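Local coordinates for hypothetical protein PG1100 (Porphyromonas gingivalis, PDB 1ZBS) that is of unknown function but is probably an ATP-dependent sugar kinase, putatively acting on N-acetylglucosamine, at residues C114-G119 / G242-H247; G100-L105 / C123-R128. One frame throughout, in Å; residues are numbered along the deposited sequence.

Contact 1 (C114-G119 / G242-H247)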
loop_
_atom_site.group_PDB
_atom_site.type_symbol
_atom_site.label_atom_id
_atom_site.label_comp_id
_atom_site.label_asym_id
_atom_site.label_seq_id
_atom_site.Cartn_x
_atom_site.Cartn_y
_atom_site.Cartn_z
ATOM N N CYS A 114 -0.429 21.236 -9.565
ATOM C CA CYS A 114 -0.692 19.930 -8.966
ATOM C C CYS A 114 -1.430 18.982 -9.884
ATOM O O CYS A 114 -2.267 19.391 -10.687
ATOM C CB CYS A 114 -1.521 20.083 -7.696
ATOM S SG CYS A 114 -0.866 21.211 -6.504
ATOM N N ILE A 115 -1.113 17.703 -9.751
ATOM C CA ILE A 115 -1.773 16.678 -10.536
ATOM C C ILE A 115 -2.573 15.794 -9.589
ATOM O O ILE A 115 -2.085 15.390 -8.536
ATOM C CB ILE A 115 -0.763 15.818 -11.297
ATOM C CG1 ILE A 115 0.017 16.691 -12.289
ATOM C CG2 ILE A 115 -1.494 14.683 -12.014
ATOM C CD1 ILE A 115 1.015 15.929 -13.135
ATOM N N LEU A 116 -3.821 15.522 -9.953
ATOM C CA LEU A 116 -4.690 14.670 -9.149
ATOM C C LEU A 116 -5.386 13.707 -10.113
ATOM O O LEU A 116 -6.460 14.010 -10.639
ATOM C CB LEU A 116 -5.726 15.527 -8.405
ATOM C CG LEU A 116 -5.901 15.423 -6.890
ATOM C CD1 LEU A 116 -4.554 15.535 -6.194
ATOM C CD2 LEU A 116 -6.855 16.529 -6.399
ATOM N N GLY A 117 -4.744 12.564 -10.361
ATOM C CA GLY A 117 -5.290 11.543 -11.240
ATOM C C GLY A 117 -5.084 10.178 -10.590
ATOM O O GLY A 117 -5.417 10.000 -9.419
ATOM N N THR A 118 -4.535 9.215 -11.325
ATOM C CA THR A 118 -4.277 7.884 -10.771
ATOM C C THR A 118 -3.320 8.051 -9.589
ATOM O O THR A 118 -3.476 7.414 -8.539
ATOM C CB THR A 118 -3.620 6.962 -11.826
ATOM O OG1 THR A 118 -4.483 6.856 -12.957
ATOM C CG2 THR A 118 -3.371 5.569 -11.259
ATOM N N GLY A 119 -2.331 8.916 -9.785
ATOM C CA GLY A 119 -1.357 9.240 -8.756
ATOM C C GLY A 119 -1.410 10.746 -8.516
ATOM O O GLY A 119 -2.085 11.458 -9.260
ATOM N N GLY A 242 -5.978 16.800 -13.939
ATOM C CA GLY A 242 -6.297 15.418 -13.642
ATOM C C GLY A 242 -7.758 15.040 -13.503
ATOM O O GLY A 242 -8.610 15.854 -13.140
ATOM N N SER A 243 -8.032 13.769 -13.782
ATOM C CA SER A 243 -9.382 13.228 -13.711
ATOM C C SER A 243 -10.005 13.362 -12.327
ATOM O O SER A 243 -11.165 13.734 -12.205
ATOM C CB SER A 243 -9.370 11.763 -14.162
ATOM O OG SER A 243 -8.293 11.048 -13.562
ATOM N N VAL A 244 -9.235 13.075 -11.284
ATOM C CA VAL A 244 -9.745 13.181 -9.919
ATOM C C VAL A 244 -9.961 14.631 -9.480
ATOM O O VAL A 244 -10.945 14.939 -8.790
ATOM C CB VAL A 244 -8.800 12.493 -8.916
ATOM C CG1 VAL A 244 -9.229 12.813 -7.492
ATOM C CG2 VAL A 244 -8.809 10.974 -9.147
ATOM N N ALA A 245 -9.042 15.518 -9.862
ATOM C CA ALA A 245 -9.167 16.935 -9.505
ATOM C C ALA A 245 -10.430 17.479 -10.150
ATOM O O ALA A 245 -11.173 18.251 -9.543
ATOM C CB ALA A 245 -7.954 17.724 -9.993
ATOM N N PHE A 246 -10.664 17.065 -11.387
ATOM C CA PHE A 246 -11.838 17.503 -12.111
ATOM C C PHE A 246 -13.095 16.892 -11.491
ATOM O O PHE A 246 -13.926 17.604 -10.931
ATOM C CB PHE A 246 -11.715 17.107 -13.587
ATOM C CG PHE A 246 -12.758 17.730 -14.463
ATOM C CD1 PHE A 246 -12.955 19.112 -14.451
ATOM C CD2 PHE A 246 -13.567 16.938 -15.274
ATOM C CE1 PHE A 246 -13.953 19.698 -15.226
ATOM C CE2 PHE A 246 -14.570 17.511 -16.056
ATOM C CZ PHE A 246 -14.764 18.894 -16.032
ATOM N N HIS A 247 -13.220 15.570 -11.559
ATOM C CA HIS A 247 -14.393 14.892 -11.008
ATOM C C HIS A 247 -14.744 15.267 -9.567
ATOM O O HIS A 247 -15.907 15.167 -9.159
ATOM C CB HIS A 247 -14.234 13.368 -11.124
ATOM C CG HIS A 247 -14.128 12.886 -12.539
ATOM N ND1 HIS A 247 -14.879 13.422 -13.562
ATOM C CD2 HIS A 247 -13.350 11.933 -13.105
ATOM C CE1 HIS A 247 -14.567 12.823 -14.699
ATOM N NE2 HIS A 247 -13.642 11.917 -14.448
#
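Leu116 meets the first turn of helix 243-247 with both its side chain and its carbonyl. The side chain lies alongside Ala245. Leu116 CB is 3.5 Å from Ala245 CB, a close apolar fit, and Leu116 CD2 reaches on to Ala245 CA at 3.9 Å. Phe220 of helix 210-229 packs on both Leu116 and Val244 and so covers this patch.

The carbonyl of Leu116 accepts two backbone N-H groups. Ala245 N is 3.1 Å from Leu116 O in a fairly straight bond, 151° at the hydrogen, with the donor tilted somewhat from the carbonyl plane. The bond from Val244 N to Leu116 O, at 3.0 Å, is weak because it is bent to 122°. A C-H contact adds to the grip, with Gly242 CA 3.3 Å from Leu116 O. Gly242 is the N-cap residue, so the strand carbonyl serves N-H groups that have no acceptor one turn back within the helix.

Strand 111-116 and strand 238-241 are parallel neighbours in the second sheet of an actin-like ASKHA fold. In relatives, the glycine-containing turns after these two strands form the phosphate-2 and adenosine motifs of the nucleotide site. The same role is probable here.

Gly117 continues the contact with its backbone. Its O lies 3.5 Å from Val244 CG2. That methyl is beside the Val244 backbone N, since CG1 takes the anti place (chi1 171°). On the helix side, Ser243 OG stands 3.8 Å from Gly117 CA.

Contact 2 (G100-L105 / C123-R128)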
loop_
_atom_site.group_PDB
_atom_site.type_symbol
_atom_site.label_atom_id
_atom_site.label_comp_id
_atom_site.label_asym_id
_atom_site.label_seq_id
_atom_site.Cartn_x
_atom_site.Cartn_y
_atom_site.Cartn_z
ATOM N N GLY A 100 4.721 19.473 -17.784
ATOM C CA GLY A 100 3.706 19.683 -18.795
ATOM C C GLY A 100 2.471 20.293 -18.163
ATOM O O GLY A 100 1.799 21.129 -18.766
ATOM N N ALA A 101 2.171 19.885 -16.936
ATOM C CA ALA A 101 1.008 20.415 -16.245
ATOM C C ALA A 101 1.223 21.872 -15.868
ATOM O O ALA A 101 0.335 22.701 -16.042
ATOM C CB ALA A 101 0.701 19.589 -15.004
ATOM N N ALA A 102 2.407 22.192 -15.361
ATOM C CA ALA A 102 2.691 23.564 -14.966
ATOM C C ALA A 102 2.654 24.497 -16.166
ATOM O O ALA A 102 2.151 25.616 -16.071
ATOM C CB ALA A 102 4.048 23.647 -14.277
ATOM N N ARG A 103 3.192 24.044 -17.295
ATOM C CA ARG A 103 3.195 24.868 -18.496
ATOM C C ARG A 103 1.789 25.110 -19.011
ATOM O O ARG A 103 1.482 26.185 -19.535
ATOM C CB ARG A 103 4.041 24.221 -19.592
ATOM C CG ARG A 103 5.530 24.427 -19.410
ATOM C CD ARG A 103 6.320 23.743 -20.508
ATOM N NE ARG A 103 7.737 24.066 -20.428
ATOM C CZ ARG A 103 8.675 23.512 -21.186
ATOM N NH1 ARG A 103 9.946 23.871 -21.039
ATOM N NH2 ARG A 103 8.350 22.595 -22.086
ATOM N N ALA A 104 0.928 24.112 -18.859
ATOM C CA ALA A 104 -0.452 24.229 -19.324
ATOM C C ALA A 104 -1.307 25.093 -18.403
ATOM O O ALA A 104 -2.146 25.850 -18.876
ATOM C CB ALA A 104 -1.069 22.843 -19.462
ATOM N N LEU A 105 -1.080 24.987 -17.095
ATOM C CA LEU A 105 -1.857 25.742 -16.113
ATOM C C LEU A 105 -1.283 27.109 -15.771
ATOM O O LEU A 105 -2.017 28.084 -15.612
ATOM C CB LEU A 105 -1.986 24.936 -14.822
ATOM C CG LEU A 105 -2.728 23.605 -14.894
ATOM C CD1 LEU A 105 -2.581 22.850 -13.580
ATOM C CD2 LEU A 105 -4.183 23.859 -15.217
ATOM N N CYS A 123 4.433 20.701 -7.646
ATOM C CA CYS A 123 5.685 21.384 -7.931
ATOM C C CYS A 123 5.506 22.888 -7.816
ATOM O O CYS A 123 4.405 23.418 -7.990
ATOM C CB CYS A 123 6.159 21.067 -9.346
ATOM S SG CYS A 123 5.185 21.902 -10.627
ATOM N N LEU A 124 6.598 23.572 -7.519
ATOM C CA LEU A 124 6.575 25.016 -7.435
ATOM C C LEU A 124 7.153 25.418 -8.787
ATOM O O LEU A 124 8.246 24.975 -9.148
ATOM C CB LEU A 124 7.480 25.502 -6.301
ATOM C CG LEU A 124 7.130 26.801 -5.557
ATOM C CD1 LEU A 124 8.437 27.431 -5.071
ATOM C CD2 LEU A 124 6.381 27.771 -6.450
ATOM N N PHE A 125 6.407 26.219 -9.545
ATOM C CA PHE A 125 6.836 26.676 -10.874
ATOM C C PHE A 125 7.233 28.144 -10.767
ATOM O O PHE A 125 6.530 28.922 -10.131
ATOM C CB PHE A 125 5.676 26.539 -11.871
ATOM C CG PHE A 125 6.098 26.604 -13.313
ATOM C CD1 PHE A 125 5.384 27.370 -14.232
ATOM C CD2 PHE A 125 7.197 25.878 -13.761
ATOM C CE1 PHE A 125 5.764 27.410 -15.578
ATOM C CE2 PHE A 125 7.583 25.911 -15.103
ATOM C CZ PHE A 125 6.865 26.679 -16.011
ATOM N N ASP A 126 8.352 28.537 -11.372
ATOM C CA ASP A 126 8.769 29.942 -11.299
ATOM C C ASP A 126 8.397 30.683 -12.565
ATOM O O ASP A 126 8.706 31.868 -12.721
ATOM C CB ASP A 126 10.274 30.071 -11.036
ATOM C CG ASP A 126 11.135 29.752 -12.256
ATOM O OD1 ASP A 126 12.378 29.680 -12.085
ATOM O OD2 ASP A 126 10.605 29.578 -13.383
ATOM N N GLY A 127 7.727 29.977 -13.469
ATOM C CA GLY A 127 7.310 30.597 -14.709
ATOM C C GLY A 127 7.989 30.031 -15.936
ATOM O O GLY A 127 7.493 30.217 -17.038
ATOM N N ARG A 128 9.125 29.363 -15.776
ATOM C CA ARG A 128 9.792 28.798 -16.941
ATOM C C ARG A 128 10.222 27.373 -16.639
ATOM O O ARG A 128 10.237 26.512 -17.521
ATOM C CB ARG A 128 11.010 29.646 -17.352
ATOM C CG ARG A 128 11.237 29.729 -18.882
ATOM C CD ARG A 128 11.002 31.158 -19.418
ATOM N NE ARG A 128 10.822 31.237 -20.875
ATOM C CZ ARG A 128 9.776 30.737 -21.537
ATOM N NH1 ARG A 128 9.698 30.853 -22.863
ATOM N NH2 ARG A 128 8.804 30.120 -20.871
HETATM O O HOH W 1 11.702 24.754 -18.516
#
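Ala102 of helix 97-105 sets its methyl over one face of the Phe125 ring. This is a helix-on-sheet contact of the actin-like ASKHA fold. The helix follows the last strand of the first sheet, 91-95, and packs on strand 120-125 of the second. The local axes are 9.6 Å apart at an angle of 45°.

The methyl makes a CH-pi contact. Ala102 CB is 3.9 Å from the centroid of the Phe125 ring and 17° off its normal. It sits nearest CG, a little toward the rim. The ring reaches the helix because CG is anti to the Phe125 backbone N (chi1 -164°). The opposite face is covered by the chain itself, with Gly127 N 3.6 Å above the plane of the Phe125 ring. The phenyl ring is thus sandwiched between the helix methyl and the turn that follows its own strand.

Cys123 lies two residues back on the same side of the strand. Its SG touches the Ala102 methyl, with Cys123 SG 4.2 Å from Ala102 CB. Ala113 of strand 111-116 packs on both Cys123 and Ala102.

Arg103 passes the far end of the ring. Its CG approaches Phe125 CZ obliquely at 4.3 Å. Beyond CG the chain is extended and carries the guanidinium out to Tyr66, whose OH bonds NH2. Arg128 O lies at the guanidinium edge, near its plane, but too far for a direct bond. A water bridges the gap, accepting from Arg103 NH1 at 3.2 Å. Its other link, to Arg128 O, is unusually short, so its exact length is doubtful.

Asp126 shapes the turn that presents this carbonyl. Its OD2 accepts from Glu129 N and, in an Asx turn, from Arg128 N at 2.8 Å.

Contacts 1 and 2 share the second sheet, and their centres are about 16 Å apart. Strands 111-116 and 120-125 are antiparallel neighbours, so the carboxyl ends used by the two contacts lie at opposite ends of the pair. The contacts also touch directly. Ile115 CG1 of contact 1 packs on Ala101 CB of contact 2 at 4.0 Å, which brings helix 97-105 against both strands. Contact 1 is the more central, its centre about 6 Å from the centre of the chain, against about 14 Å for the centre of contact 2. Its glycine turns probably border the nucleotide cleft between the domains. Contact 2 joins helix and sheet at the other end of that strand pair.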